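Local coordinates for protein glycosyl hydrolase (Rhizobium leguminosarum bv. trifolii, PDB 5NDX) that probably hydrolyses O-glycosidic bonds as a family 39 glycoside hydrolase, the bacterial orthologue of human alpha-L-iduronidase, at residues 53-58 with 138-143; 89-94 with 133-138; 60-65 with 121-126; 144-149 with 218-223. The protein carries 2 engineered substitutions. All blocks are in the same frame, centred on the assembly; numbering follows the deposited sequence.

Contact 1: residues 53-58 with 138-143. With 8U8 ((2~{R},3~{S},4~{S},5~{R},6~{S})-6-(4-methyl-2-oxidanylidene-chromen-7-yl)oxy-3,4,5-tris(oxidanyl)oxane-2-carboxylic acid), chain N.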
# COMPACT_ATOMS: atom_id res chain seq x y z
N ILE A 53 2.19 0.74 -4.74
CA ILE A 53 0.92 1.31 -4.26
C ILE A 53 0.46 2.32 -5.30
O ILE A 53 1.22 3.22 -5.69
CB ILE A 53 1.05 2.00 -2.88
CG1 ILE A 53 1.36 0.96 -1.80
CG2 ILE A 53 -0.28 2.66 -2.49
CD1 ILE A 53 1.79 1.59 -0.49
N LYS A 54 -0.79 2.18 -5.70
CA LYS A 54 -1.36 2.95 -6.81
C LYS A 54 -2.55 3.81 -6.42
O LYS A 54 -2.69 4.90 -6.98
CB LYS A 54 -1.75 1.99 -7.91
CG LYS A 54 -2.29 2.62 -9.18
CD LYS A 54 -2.46 1.54 -10.24
CE LYS A 54 -3.04 2.14 -11.54
NZ LYS A 54 -2.99 1.06 -12.58
N PHE A 55 -3.39 3.32 -5.49
CA PHE A 55 -4.62 4.00 -5.08
C PHE A 55 -4.59 4.44 -3.63
O PHE A 55 -4.07 3.72 -2.78
CB PHE A 55 -5.83 3.10 -5.33
CG PHE A 55 -6.04 2.76 -6.78
CD1 PHE A 55 -6.70 3.66 -7.62
CD2 PHE A 55 -5.58 1.61 -7.30
CE1 PHE A 55 -6.87 3.39 -8.97
CE2 PHE A 55 -5.75 1.32 -8.66
CZ PHE A 55 -6.41 2.22 -9.50
N LEU A 56 -5.10 5.64 -3.37
CA LEU A 56 -5.34 6.14 -2.03
C LEU A 56 -6.82 6.31 -1.82
O LEU A 56 -7.48 6.97 -2.64
CB LEU A 56 -4.71 7.50 -1.84
CG LEU A 56 -3.24 7.66 -1.75
CD1 LEU A 56 -2.92 9.10 -1.40
CD2 LEU A 56 -2.67 6.73 -0.68
N ARG A 57 -7.33 5.76 -0.74
CA ARG A 57 -8.73 5.81 -0.39
C ARG A 57 -8.83 6.74 0.82
O ARG A 57 -8.56 6.34 1.96
CB ARG A 57 -9.27 4.43 -0.07
CG ARG A 57 -10.74 4.40 0.33
CD ARG A 57 -11.34 2.98 0.26
NE ARG A 57 -12.02 2.71 1.50
CZ ARG A 57 -13.31 2.86 1.74
NH1 ARG A 57 -14.14 3.24 0.81
NH2 ARG A 57 -13.77 2.61 2.93
N VAL A 58 -9.10 8.00 0.56
CA VAL A 58 -9.07 9.02 1.61
C VAL A 58 -10.51 9.48 1.95
O VAL A 58 -11.24 9.95 1.04
CB VAL A 58 -8.23 10.23 1.17
CG1 VAL A 58 -8.25 11.30 2.24
CG2 VAL A 58 -6.78 9.83 0.82
N THR A 138 -8.92 6.51 -15.05
CA THR A 138 -8.12 5.54 -14.29
C THR A 138 -8.54 5.49 -12.80
O THR A 138 -8.01 4.64 -12.05
CB THR A 138 -6.60 5.80 -14.39
OG1 THR A 138 -6.26 7.01 -13.69
CG2 THR A 138 -6.09 5.81 -15.92
N TRP A 139 -9.48 6.36 -12.38
CA TRP A 139 -9.89 6.42 -10.99
C TRP A 139 -11.04 5.45 -10.77
O TRP A 139 -11.57 4.91 -11.73
CB TRP A 139 -10.32 7.79 -10.60
CG TRP A 139 -9.27 8.85 -10.70
CD1 TRP A 139 -8.02 8.72 -11.15
CD2 TRP A 139 -9.46 10.23 -10.39
NE1 TRP A 139 -7.38 9.95 -11.13
CE2 TRP A 139 -8.25 10.89 -10.65
CE3 TRP A 139 -10.52 10.96 -9.83
CZ2 TRP A 139 -8.07 12.25 -10.43
CZ3 TRP A 139 -10.34 12.33 -9.60
CH2 TRP A 139 -9.14 12.95 -9.90
N TYR A 140 -11.34 5.15 -9.49
CA TYR A 140 -12.57 4.44 -9.12
C TYR A 140 -13.32 5.33 -8.15
O TYR A 140 -12.71 5.97 -7.33
CB TYR A 140 -12.30 3.05 -8.51
CG TYR A 140 -11.66 2.13 -9.50
CD1 TYR A 140 -10.30 2.16 -9.72
CD2 TYR A 140 -12.43 1.27 -10.28
CE1 TYR A 140 -9.71 1.35 -10.70
CE2 TYR A 140 -11.84 0.43 -11.24
CZ TYR A 140 -10.50 0.49 -11.48
OH TYR A 140 -9.92 -0.34 -12.46
N PHE A 141 -14.64 5.38 -8.30
CA PHE A 141 -15.51 6.14 -7.42
C PHE A 141 -16.31 5.18 -6.60
O PHE A 141 -16.73 4.15 -7.11
CB PHE A 141 -16.45 7.05 -8.22
CG PHE A 141 -15.73 8.12 -8.93
CD1 PHE A 141 -15.46 9.33 -8.28
CD2 PHE A 141 -15.21 7.89 -10.19
CE1 PHE A 141 -14.74 10.33 -8.93
CE2 PHE A 141 -14.46 8.87 -10.83
CZ PHE A 141 -14.24 10.09 -10.20
N GLU A 142 -16.53 5.55 -5.34
CA GLU A 142 -17.20 4.69 -4.37
C GLU A 142 -18.21 5.47 -3.57
O GLU A 142 -18.04 6.67 -3.33
CB GLU A 142 -16.19 4.13 -3.34
CG GLU A 142 -16.66 2.85 -2.73
CD GLU A 142 -15.73 2.27 -1.68
OE1 GLU A 142 -14.92 3.03 -1.16
OE2 GLU A 142 -15.84 1.08 -1.37
N THR A 143 -19.22 4.77 -3.10
CA THR A 143 -20.11 5.33 -2.09
C THR A 143 -19.37 5.67 -0.80
O THR A 143 -18.30 5.12 -0.47
CB THR A 143 -21.15 4.33 -1.58
OG1 THR A 143 -20.43 3.18 -1.07
CG2 THR A 143 -22.10 3.95 -2.65
C15 8U8 N . -12.35 -0.43 -6.85
C13 8U8 N . -11.98 -1.25 -7.92
C14 8U8 N . -12.95 -1.89 -8.68
C16 8U8 N . -12.59 -2.64 -9.79
O9 8U8 N . -13.45 -3.23 -10.42
O8 8U8 N . -11.27 -2.82 -10.09
C11 8U8 N . -10.32 -2.18 -9.39
C10 8U8 N . -9.03 -2.35 -9.84
C12 8U8 N . -10.64 -1.39 -8.30
C7 8U8 N . -9.59 -0.75 -7.64
C8 8U8 N . -8.29 -0.93 -8.09
C9 8U8 N . -7.99 -1.72 -9.20
O2 8U8 N . -6.69 -1.85 -9.61
C5 8U8 N . -6.42 -2.27 -10.97
O1 8U8 N . -6.43 -3.70 -10.84
C1 8U8 N . -6.06 -4.50 -11.99
C6 8U8 N . -7.07 -4.31 -13.17
O7 8U8 N . -8.24 -3.96 -12.92
O6 8U8 N . -6.62 -4.47 -14.32
C2 8U8 N . -4.64 -4.06 -12.37
O5 8U8 N . -4.12 -4.81 -13.50
C3 8U8 N . -4.62 -2.54 -12.66
O4 8U8 N . -3.29 -2.18 -12.91
C4 8U8 N . -5.09 -1.77 -11.43
O3 8U8 N . -5.19 -0.36 -11.69

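Contact 2: residues 89-94 with 133-138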
# COMPACT_ATOMS: atom_id res chain seq x y z
N ARG A 89 2.16 10.14 -8.49
CA ARG A 89 1.73 8.99 -9.26
C ARG A 89 0.77 8.12 -8.49
O ARG A 89 0.85 6.92 -8.54
CB ARG A 89 2.95 8.20 -9.78
CG ARG A 89 3.99 9.09 -10.51
CD ARG A 89 5.07 8.26 -11.21
NE ARG A 89 5.93 7.53 -10.25
CZ ARG A 89 7.08 7.98 -9.72
NH1 ARG A 89 7.54 9.18 -10.04
NH2 ARG A 89 7.77 7.22 -8.86
N LEU A 90 -0.13 8.74 -7.75
CA LEU A 90 -1.16 8.04 -7.03
C LEU A 90 -2.51 8.47 -7.60
O LEU A 90 -2.64 9.58 -8.10
CB LEU A 90 -1.04 8.35 -5.56
CG LEU A 90 0.27 7.78 -4.98
CD1 LEU A 90 0.59 8.42 -3.65
CD2 LEU A 90 0.23 6.26 -4.86
N LYS A 91 -3.48 7.57 -7.54
CA LYS A 91 -4.83 7.81 -7.99
C LYS A 91 -5.79 7.72 -6.86
O LYS A 91 -5.65 6.86 -6.01
CB LYS A 91 -5.20 6.76 -9.03
CG LYS A 91 -4.26 6.80 -10.25
CD LYS A 91 -4.42 5.63 -11.15
CE LYS A 91 -3.39 5.63 -12.30
NZ LYS A 91 -3.63 6.81 -13.13
N PRO A 92 -6.84 8.56 -6.86
CA PRO A 92 -7.81 8.38 -5.81
C PRO A 92 -8.76 7.19 -6.02
O PRO A 92 -9.28 6.96 -7.13
CB PRO A 92 -8.56 9.71 -5.83
CG PRO A 92 -8.42 10.18 -7.21
CD PRO A 92 -7.02 9.84 -7.56
N PHE A 93 -8.98 6.46 -4.94
CA PHE A 93 -10.11 5.56 -4.82
C PHE A 93 -11.09 6.48 -4.09
O PHE A 93 -11.03 6.63 -2.88
CB PHE A 93 -9.70 4.31 -4.03
CG PHE A 93 -10.75 3.25 -3.90
CD1 PHE A 93 -11.97 3.31 -4.54
CD2 PHE A 93 -10.49 2.14 -3.08
CE1 PHE A 93 -12.93 2.31 -4.37
CE2 PHE A 93 -11.44 1.15 -2.91
CZ PHE A 93 -12.66 1.22 -3.58
N PHE A 94 -11.90 7.18 -4.91
CA PHE A 94 -12.56 8.43 -4.55
C PHE A 94 -13.92 8.10 -3.94
O PHE A 94 -14.86 7.76 -4.67
CB PHE A 94 -12.76 9.29 -5.83
CG PHE A 94 -13.02 10.75 -5.57
CD1 PHE A 94 -14.10 11.18 -4.81
CD2 PHE A 94 -12.21 11.71 -6.13
CE1 PHE A 94 -14.31 12.53 -4.58
CE2 PHE A 94 -12.43 13.07 -5.91
CZ PHE A 94 -13.49 13.47 -5.14
N MET A 133 -9.19 13.71 -19.21
CA MET A 133 -10.17 12.66 -19.01
C MET A 133 -9.53 11.26 -18.99
O MET A 133 -10.05 10.37 -18.33
CB MET A 133 -11.34 12.76 -20.03
CG MET A 133 -12.41 13.87 -19.71
SD MET A 133 -13.57 13.77 -18.27
CE MET A 133 -14.29 12.11 -18.20
N ASP A 134 -8.41 11.05 -19.67
CA ASP A 134 -7.67 9.81 -19.52
C ASP A 134 -7.32 9.56 -18.02
O ASP A 134 -7.59 8.47 -17.54
CB ASP A 134 -6.42 9.80 -20.41
CG ASP A 134 -6.75 9.60 -21.90
OD1 ASP A 134 -7.94 9.31 -22.25
OD2 ASP A 134 -5.81 9.71 -22.73
N GLU A 135 -6.83 10.60 -17.31
CA GLU A 135 -6.51 10.48 -15.88
C GLU A 135 -7.74 10.11 -15.10
O GLU A 135 -7.69 9.13 -14.35
CB GLU A 135 -5.83 11.73 -15.29
CG GLU A 135 -5.59 11.72 -13.77
CD GLU A 135 -4.62 10.64 -13.29
OE1 GLU A 135 -3.73 10.28 -14.05
OE2 GLU A 135 -4.76 10.13 -12.16
N LEU A 136 -8.84 10.83 -15.30
CA LEU A 136 -10.09 10.55 -14.58
C LEU A 136 -10.59 9.11 -14.71
O LEU A 136 -11.10 8.50 -13.75
CB LEU A 136 -11.21 11.50 -15.02
CG LEU A 136 -11.72 12.52 -14.02
CD1 LEU A 136 -12.63 11.88 -13.05
CD2 LEU A 136 -10.60 13.19 -13.26
N ARG A 137 -10.50 8.61 -15.92
CA ARG A 137 -10.96 7.30 -16.22
C ARG A 137 -10.12 6.21 -15.57
O ARG A 137 -10.54 5.09 -15.62
CB ARG A 137 -10.99 7.05 -17.75
CG ARG A 137 -12.16 7.74 -18.43
CD ARG A 137 -12.11 7.55 -19.94
NE ARG A 137 -12.29 8.81 -20.66
CZ ARG A 137 -13.33 9.15 -21.42
NH1 ARG A 137 -14.39 8.36 -21.58
NH2 ARG A 137 -13.34 10.34 -22.03
N THR A 138 -8.92 6.51 -15.05
CA THR A 138 -8.12 5.54 -14.29
C THR A 138 -8.54 5.49 -12.80
O THR A 138 -8.01 4.64 -12.05
CB THR A 138 -6.60 5.80 -14.39
OG1 THR A 138 -6.26 7.01 -13.69
CG2 THR A 138 -6.09 5.81 -15.92
O HOH W 1 -2.34 9.73 -11.02

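Contact 3: residues 60-65 with 121-126. Unlike the reference sequence in segment 60-65: Leu65 (reference Val). With SO4 (sulfate ion), chain L.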
# COMPACT_ATOMS: atom_id res chain seq x y z
N TYR A 60 -13.72 11.60 3.38
CA TYR A 60 -14.23 12.99 3.51
C TYR A 60 -13.54 13.99 2.59
O TYR A 60 -13.30 15.13 2.97
CB TYR A 60 -14.10 13.46 4.97
CG TYR A 60 -14.83 12.60 5.97
CD1 TYR A 60 -16.23 12.58 5.97
CD2 TYR A 60 -14.15 11.87 6.94
CE1 TYR A 60 -16.94 11.84 6.90
CE2 TYR A 60 -14.86 11.11 7.88
CZ TYR A 60 -16.26 11.10 7.84
OH TYR A 60 -17.02 10.37 8.71
N LEU A 61 -13.23 13.58 1.35
CA LEU A 61 -12.71 14.54 0.39
C LEU A 61 -13.64 15.77 0.24
O LEU A 61 -13.14 16.88 0.14
CB LEU A 61 -12.44 13.87 -0.97
CG LEU A 61 -11.16 13.02 -0.97
CD1 LEU A 61 -11.17 12.09 -2.17
CD2 LEU A 61 -9.92 13.90 -0.94
N TYR A 62 -14.95 15.58 0.26
CA TYR A 62 -15.87 16.74 0.09
C TYR A 62 -15.95 17.70 1.30
O TYR A 62 -16.40 18.84 1.13
CB TYR A 62 -17.26 16.27 -0.32
CG TYR A 62 -17.41 15.82 -1.77
CD1 TYR A 62 -16.73 16.46 -2.81
CD2 TYR A 62 -18.26 14.76 -2.11
CE1 TYR A 62 -16.91 16.10 -4.15
CE2 TYR A 62 -18.44 14.37 -3.43
CZ TYR A 62 -17.76 15.05 -4.46
OH TYR A 62 -17.95 14.74 -5.78
N ASN A 63 -15.46 17.31 2.49
CA ASN A 63 -15.26 18.29 3.59
C ASN A 63 -14.21 19.31 3.26
O ASN A 63 -14.14 20.30 3.92
CB ASN A 63 -14.91 17.62 4.92
CG ASN A 63 -16.09 16.86 5.52
OD1 ASN A 63 -17.22 16.96 5.06
ND2 ASN A 63 -15.81 16.10 6.54
N LEU A 64 -13.37 19.05 2.26
CA LEU A 64 -12.44 20.05 1.78
C LEU A 64 -13.12 21.19 0.99
O LEU A 64 -12.53 22.23 0.81
CB LEU A 64 -11.35 19.41 0.89
CG LEU A 64 -10.44 18.41 1.62
CD1 LEU A 64 -9.38 17.83 0.70
CD2 LEU A 64 -9.81 19.01 2.89
N LEU A 65 -14.34 20.96 0.50
CA LEU A 65 -15.07 21.99 -0.23
C LEU A 65 -15.82 22.88 0.75
O LEU A 65 -16.14 22.48 1.85
CB LEU A 65 -16.06 21.35 -1.19
CG LEU A 65 -15.52 20.53 -2.37
CD1 LEU A 65 -16.67 20.19 -3.27
CD2 LEU A 65 -14.44 21.27 -3.12
N THR A 121 -21.23 15.71 -10.62
CA THR A 121 -21.01 16.14 -11.99
C THR A 121 -19.97 17.25 -12.05
O THR A 121 -19.04 17.15 -12.86
CB THR A 121 -22.35 16.61 -12.66
OG1 THR A 121 -23.20 15.46 -12.80
CG2 THR A 121 -22.09 17.19 -14.05
N ALA A 122 -20.09 18.26 -11.20
CA ALA A 122 -19.12 19.35 -11.18
C ALA A 122 -17.66 18.86 -10.86
O ALA A 122 -16.65 19.38 -11.41
CB ALA A 122 -19.56 20.44 -10.20
N THR A 123 -17.57 17.85 -10.00
CA THR A 123 -16.28 17.27 -9.60
C THR A 123 -15.59 16.66 -10.80
O THR A 123 -14.44 16.98 -11.11
CB THR A 123 -16.49 16.18 -8.53
OG1 THR A 123 -17.22 16.71 -7.43
CG2 THR A 123 -15.16 15.64 -8.04
N VAL A 124 -16.34 15.81 -11.49
CA VAL A 124 -15.86 15.11 -12.64
C VAL A 124 -15.53 16.09 -13.77
O VAL A 124 -14.50 15.98 -14.45
CB VAL A 124 -16.89 14.04 -13.02
CG1 VAL A 124 -16.72 13.62 -14.46
CG2 VAL A 124 -16.65 12.84 -12.11
N ASP A 125 -16.40 17.07 -13.94
CA ASP A 125 -16.12 18.13 -14.90
C ASP A 125 -14.83 18.90 -14.60
O ASP A 125 -13.99 19.09 -15.45
CB ASP A 125 -17.30 19.10 -14.98
CG ASP A 125 -17.11 20.11 -16.07
OD1 ASP A 125 -17.27 19.71 -17.23
OD2 ASP A 125 -16.73 21.26 -15.76
N ARG A 126 -14.65 19.33 -13.37
CA ARG A 126 -13.47 20.06 -13.03
C ARG A 126 -12.16 19.24 -13.16
O ARG A 126 -11.16 19.75 -13.71
CB ARG A 126 -13.60 20.57 -11.63
CG ARG A 126 -12.45 21.44 -11.20
CD ARG A 126 -12.72 21.89 -9.78
NE ARG A 126 -11.67 22.80 -9.35
CZ ARG A 126 -11.59 24.09 -9.71
NH1 ARG A 126 -12.51 24.63 -10.51
NH2 ARG A 126 -10.59 24.84 -9.29
S SO4 L . -12.22 28.35 -9.99
O1 SO4 L . -10.83 28.00 -9.57
O2 SO4 L . -12.49 27.73 -11.31
O3 SO4 L . -13.26 27.88 -9.01
O4 SO4 L . -12.31 29.84 -10.09

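Contact 4: residues 144-149 with 218-223. Engineered in segment 144-149: Gln146 (natural residue Glu). With 8U8 ((2~{R},3~{S},4~{S},5~{R},6~{S})-6-(4-methyl-2-oxidanylidene-chromen-7-yl)oxy-3,4,5-tris(oxidanyl)oxane-2-carboxylic acid), chain M.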
# COMPACT_ATOMS: atom_id res chain seq x y z
N THR A 144 -20.04 6.54 -0.06
CA THR A 144 -19.63 7.09 1.20
C THR A 144 -19.48 5.93 2.11
O THR A 144 -20.28 4.96 2.10
CB THR A 144 -20.70 8.11 1.77
OG1 THR A 144 -20.09 9.09 2.63
CG2 THR A 144 -21.84 7.40 2.51
N ASN A 145 -18.48 6.08 2.94
CA ASN A 145 -17.98 5.01 3.76
C ASN A 145 -19.07 4.54 4.75
O ASN A 145 -20.03 5.30 5.10
CB ASN A 145 -16.73 5.48 4.50
CG ASN A 145 -16.06 4.36 5.27
OD1 ASN A 145 -15.70 3.31 4.69
ND2 ASN A 145 -15.93 4.55 6.60
N GLN A 146 -18.91 3.28 5.17
CA GLN A 146 -19.85 2.60 5.99
C GLN A 146 -21.22 2.97 5.42
O GLN A 146 -21.55 2.56 4.30
CB GLN A 146 -19.67 2.96 7.48
CG GLN A 146 -18.75 2.02 8.25
CD GLN A 146 -17.37 2.60 8.58
OE1 GLN A 146 -17.26 3.68 9.16
NE2 GLN A 146 -16.32 1.86 8.25
N ALA A 147 -21.91 3.86 6.12
CA ALA A 147 -23.35 3.96 6.08
C ALA A 147 -24.11 2.94 6.98
O ALA A 147 -25.29 3.14 7.29
CB ALA A 147 -23.89 3.99 4.65
N ASP A 148 -23.44 1.88 7.43
CA ASP A 148 -23.98 0.96 8.44
C ASP A 148 -23.14 1.09 9.73
O ASP A 148 -22.59 0.12 10.22
CB ASP A 148 -24.02 -0.48 7.88
CG ASP A 148 -22.69 -1.04 7.69
OD1 ASP A 148 -21.73 -0.29 7.49
OD2 ASP A 148 -22.58 -2.22 7.70
N SER A 149 -23.05 2.34 10.22
CA SER A 149 -22.44 2.68 11.53
C SER A 149 -23.02 4.03 12.05
O SER A 149 -23.98 4.02 12.83
CB SER A 149 -20.91 2.70 11.42
OG SER A 149 -20.41 1.38 11.25
N SER A 218 -18.20 -3.49 -2.97
CA SER A 218 -17.18 -3.28 -1.96
C SER A 218 -17.70 -3.45 -0.55
O SER A 218 -18.79 -2.96 -0.22
CB SER A 218 -16.51 -1.91 -2.11
OG SER A 218 -17.44 -0.90 -1.96
N ILE A 219 -16.90 -4.13 0.26
CA ILE A 219 -17.12 -4.28 1.69
C ILE A 219 -15.80 -4.10 2.45
O ILE A 219 -14.74 -4.16 1.80
CB ILE A 219 -17.66 -5.69 2.00
CG1 ILE A 219 -16.75 -6.78 1.49
CG2 ILE A 219 -19.04 -5.87 1.37
CD1 ILE A 219 -17.25 -8.17 1.85
N HIS A 220 -15.85 -3.87 3.77
CA HIS A 220 -14.68 -4.02 4.62
C HIS A 220 -14.82 -5.31 5.43
O HIS A 220 -15.83 -5.53 6.08
CB HIS A 220 -14.46 -3.00 5.76
CG HIS A 220 -14.95 -1.64 5.53
ND1 HIS A 220 -14.98 -1.05 4.29
CD2 HIS A 220 -15.36 -0.70 6.40
CE1 HIS A 220 -15.37 0.19 4.39
NE2 HIS A 220 -15.66 0.42 5.66
N GLU A 221 -13.76 -6.06 5.46
CA GLU A 221 -13.65 -7.25 6.31
C GLU A 221 -12.25 -7.26 6.90
O GLU A 221 -11.25 -7.24 6.17
CB GLU A 221 -13.93 -8.54 5.51
CG GLU A 221 -15.34 -8.69 4.93
CD GLU A 221 -16.44 -8.80 5.99
OE1 GLU A 221 -16.12 -8.87 7.22
OE2 GLU A 221 -17.66 -8.80 5.60
N LYS A 222 -12.20 -7.30 8.21
CA LYS A 222 -10.98 -7.22 9.00
C LYS A 222 -10.79 -8.43 9.86
O LYS A 222 -11.71 -9.20 10.12
CB LYS A 222 -11.00 -5.94 9.84
CG LYS A 222 -11.24 -4.72 8.97
CD LYS A 222 -10.73 -3.43 9.58
CE LYS A 222 -11.18 -2.15 8.85
NZ LYS A 222 -10.20 -1.01 9.00
N GLY A 223 -9.55 -8.62 10.29
CA GLY A 223 -9.18 -9.87 10.95
C GLY A 223 -9.73 -10.11 12.35
O GLY A 223 -9.97 -11.23 12.74
C15 8U8 M . -18.25 2.25 14.55
C13 8U8 M . -18.02 1.10 13.77
C14 8U8 M . -18.93 0.04 13.86
C16 8U8 M . -18.76 -1.11 13.08
O9 8U8 M . -19.58 -2.01 13.24
O8 8U8 M . -17.70 -1.22 12.20
C11 8U8 M . -16.86 -0.16 11.99
C10 8U8 M . -15.88 -0.25 11.00
C12 8U8 M . -17.01 1.01 12.78
C7 8U8 M . -16.14 2.09 12.51
C8 8U8 M . -15.17 1.99 11.51
C9 8U8 M . -15.02 0.82 10.75
O2 8U8 M . -14.10 0.69 9.73
C5 8U8 M . -12.83 1.45 9.65
O1 8U8 M . -12.17 1.38 10.93
C1 8U8 M . -11.16 2.28 11.19
C6 8U8 M . -10.22 1.47 11.89
O7 8U8 M . -9.48 2.06 12.66
O6 8U8 M . -10.23 0.28 11.63
C2 8U8 M . -10.38 2.84 9.96
O5 8U8 M . -9.46 1.83 9.49
C3 8U8 M . -11.33 3.38 8.80
O4 8U8 M . -11.20 4.75 8.69
C4 8U8 M . -12.82 2.98 9.04
O3 8U8 M . -13.57 3.20 7.77

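Contact 1: residues 53-58 with 138-143
Phe55 and Tyr140 meet as an offset edge-to-face pair, Tyr140 presenting its edge, with ring centroids 5.5 Å apart and planes at 70°. The closest atoms are Phe55 CZ and Tyr140 CE1, at 3.6 Å. In both residues CG stands opposite the carbonyl carbon (chi1 -63° and -64°), which sends the two rings toward one another across the gap spanned by strand 91-95. The carbonyl O of Thr138 borders Phe55 in the ring plane, 3.5 Å from CE1.

The bound coumarin glycoside rests against both rings. Its fused ring system lies over one face of Tyr140, with C12 3.5 Å above the ring centre, while its C7 comes over a face of Phe55. With an alanine in place of Tyr140, the coumarin would probably lose its flat support and Phe55 its aromatic neighbour.

Polar anchoring comes from Lys54, whose extended chain carries NZ to 2.8 Å from sugar O3, with a weak second bond to O4. Charged groups gather further along the strands. Arg57 and Glu142 pair there, although their modelled approach is too close to be trusted in detail. Arg57 also bridges to Glu95, Asp264 and Glu265.

Parallel strands 55-58 and 140-142 thus turn aromatic and charged residues into the interior of a TIM barrel, the coumarin sitting near the strand beginnings.

Contact 2: residues 89-94 with 133-138
Lys91, at the start of strand 91-95, lies beside Thr138 in the turn leading from helix 133-136 to strand 140-142, their CA atoms 7.5 Å apart. The lysine side chain crosses that of Thr138 at about a right angle and donates from NZ to Thr138 OG1, 2.7 Å away. A bend at its last torsion (chi4 -64°) brings the ammonium group round to the hydroxyl, and the methylene CD rests 3.4 Å from the same OG1.

Thr138 passes the link on to the backbone of Glu135. Its OG1 sits between the backbone N and the carbonyl carbon (chi1 69°) and donates to the carbonyl O of Glu135 at 2.6 Å. The approach lies in the carbonyl plane, on a lone pair, and the same oxygen also accepts from Thr138 N, so two donors grip it; the OG1 bond, with the one from Lys91, holds the threonine hydroxyl in place.

The segments belong to one beta-alpha-beta crossover of the TIM barrel, in which the chain leaves strand 91-95, runs through helices 110-131 and 133-136 and returns in the neighbouring parallel strand. At the other end of segment 89-94, Arg89, with positive phi, is the C-prime residue of a Schellman motif that ends helix 76-87.

Glu135 adds a looser electrostatic link, its OE1 forming a salt bridge with Lys91 NZ at 3.6 Å. The Glu135 chain bends at chi2, and OE2 is held by Trp139 NE1. A water donates both to this OE2, at 2.7 Å, and to Leu90 O, at 2.9 Å, tying the helix to the backbone just before the strand.

Contact 3: residues 60-65 with 121-126
One hydrogen bond between two hydroxyls carries the contact of Tyr62 with Thr123: Tyr62 OH donates to Thr123 OG1 at 2.7 Å, and the segments bury just 84 Å² between them. The two side chains come from opposite directions and bridge backbones whose CA atoms are 9.7 Å apart. Thr123 OG1 lies at the edge of the tyrosine ring, near its plane, while CG2 flanks the phenol oxygen at 3.7 Å.

Thr123 keeps OG1 beside its own backbone N (chi1 -55°). There the hydroxyl is hydrogen-bonded to Leu119 O one turn back and accepts from the phenol, so this buried polar atom has two partners. The ring of Tyr62 packs on Leu119 and Val120 of the same helix and stands nearly perpendicular to Trp116. A phenylalanine in place of Tyr62 would keep the ring but lose the phenol oxygen, and would probably leave the Thr123 hydroxyl without its donor in a buried setting.

Three residues further along the helix, Arg126 grasps a sulfate ion, probably from the crystallisation liquor. Arg126 NH1 donates to sulfate O2 in an almost straight bond (174°, 3.2 Å), and Arg126 NH2 to sulfate O1 (161°). Asp79 supplies a salt bridge to the same guanidinium.

Tyr62 belongs to a short 3-10 segment, residues 61-64, in the loop after strand 55-58. Its bond to helix 110-131 fastens a loop that follows one barrel strand to the helix that follows the next, within the outer layer of a TIM barrel.

Contact 4: residues 144-149 with 218-223
Asn145 OD1 and Gln146 NE2 meet at the edge of the His220 ring, in loops that follow strands 140-142 and 216-219 of the TIM barrel, where the ligand pocket opens at the C-terminal ends of the strands. The Asn145 amide and the His220 ring are nearly coplanar, 18° apart, although the side chains themselves cross at about a right angle. Asn145 CG is anti to the backbone N (chi1 -173°), and OD1 comes to lie 3.0 Å from His220 NE2. Arg57 NH2, a second-shell group that positions the amide, is hydrogen-bonded to that oxygen. On the other ring nitrogen, His220 ND1 is bonded to Asp264, which fixes the rotation of the imidazole.

Gln146, an engineered replacement of the natural glutamate, approaches the same ring edge. Its NE2 gives His220 NE2 a weak bond of 3.0 Å, bent to 126°, and lies in the ring plane. The natural residue at this position is the predicted proton donor, and the placement fits that assignment: Gln146 NE2 stands 2.9 Å from O2, the glycosidic oxygen of the bound coumarin glycoside. An asparagine directly before the acid residue after the fourth strand is familiar from clan GH-A glycosidases.

The two amides share one ligand atom. Asn145 ND2 donates to sugar O3 at 3.0 Å. Gln146 NE2 donates to the same ligand O3 at 3.1 Å, so the hydroxyl is gripped from two adjacent residues. From the other segment, Lys222 forms salt bridges with Glu265 and Asp267, and its extended chain delivers NZ to within 2.9 Å of O6 of the ligand carboxylate.

In the fold
All four contacts belong to one TIM barrel. Contacts 1 and 2, with centres 7 Å apart, share Thr138; strand 91-95 of contact 2 runs between strands 55-58 and 140-142 of contact 1 and is hydrogen-bonded to both. Contact 3 lies on the outer helical layer, about 14 Å between centres from each, touching contact 2 through Phe94. Contact 4, about 15 Å from contact 1 between centres, is reached through Glu142 with Ser218 and Arg57 with Asn145. Along the chain, contact 1 encloses contacts 2 and 3, whose segments alternate, and contact 4 follows. The barrel thus holds one coumarin glycoside near its strand beginnings, at contact 1, and another at their C-terminal ends, at contact 4, beside the predicted proton-donor position.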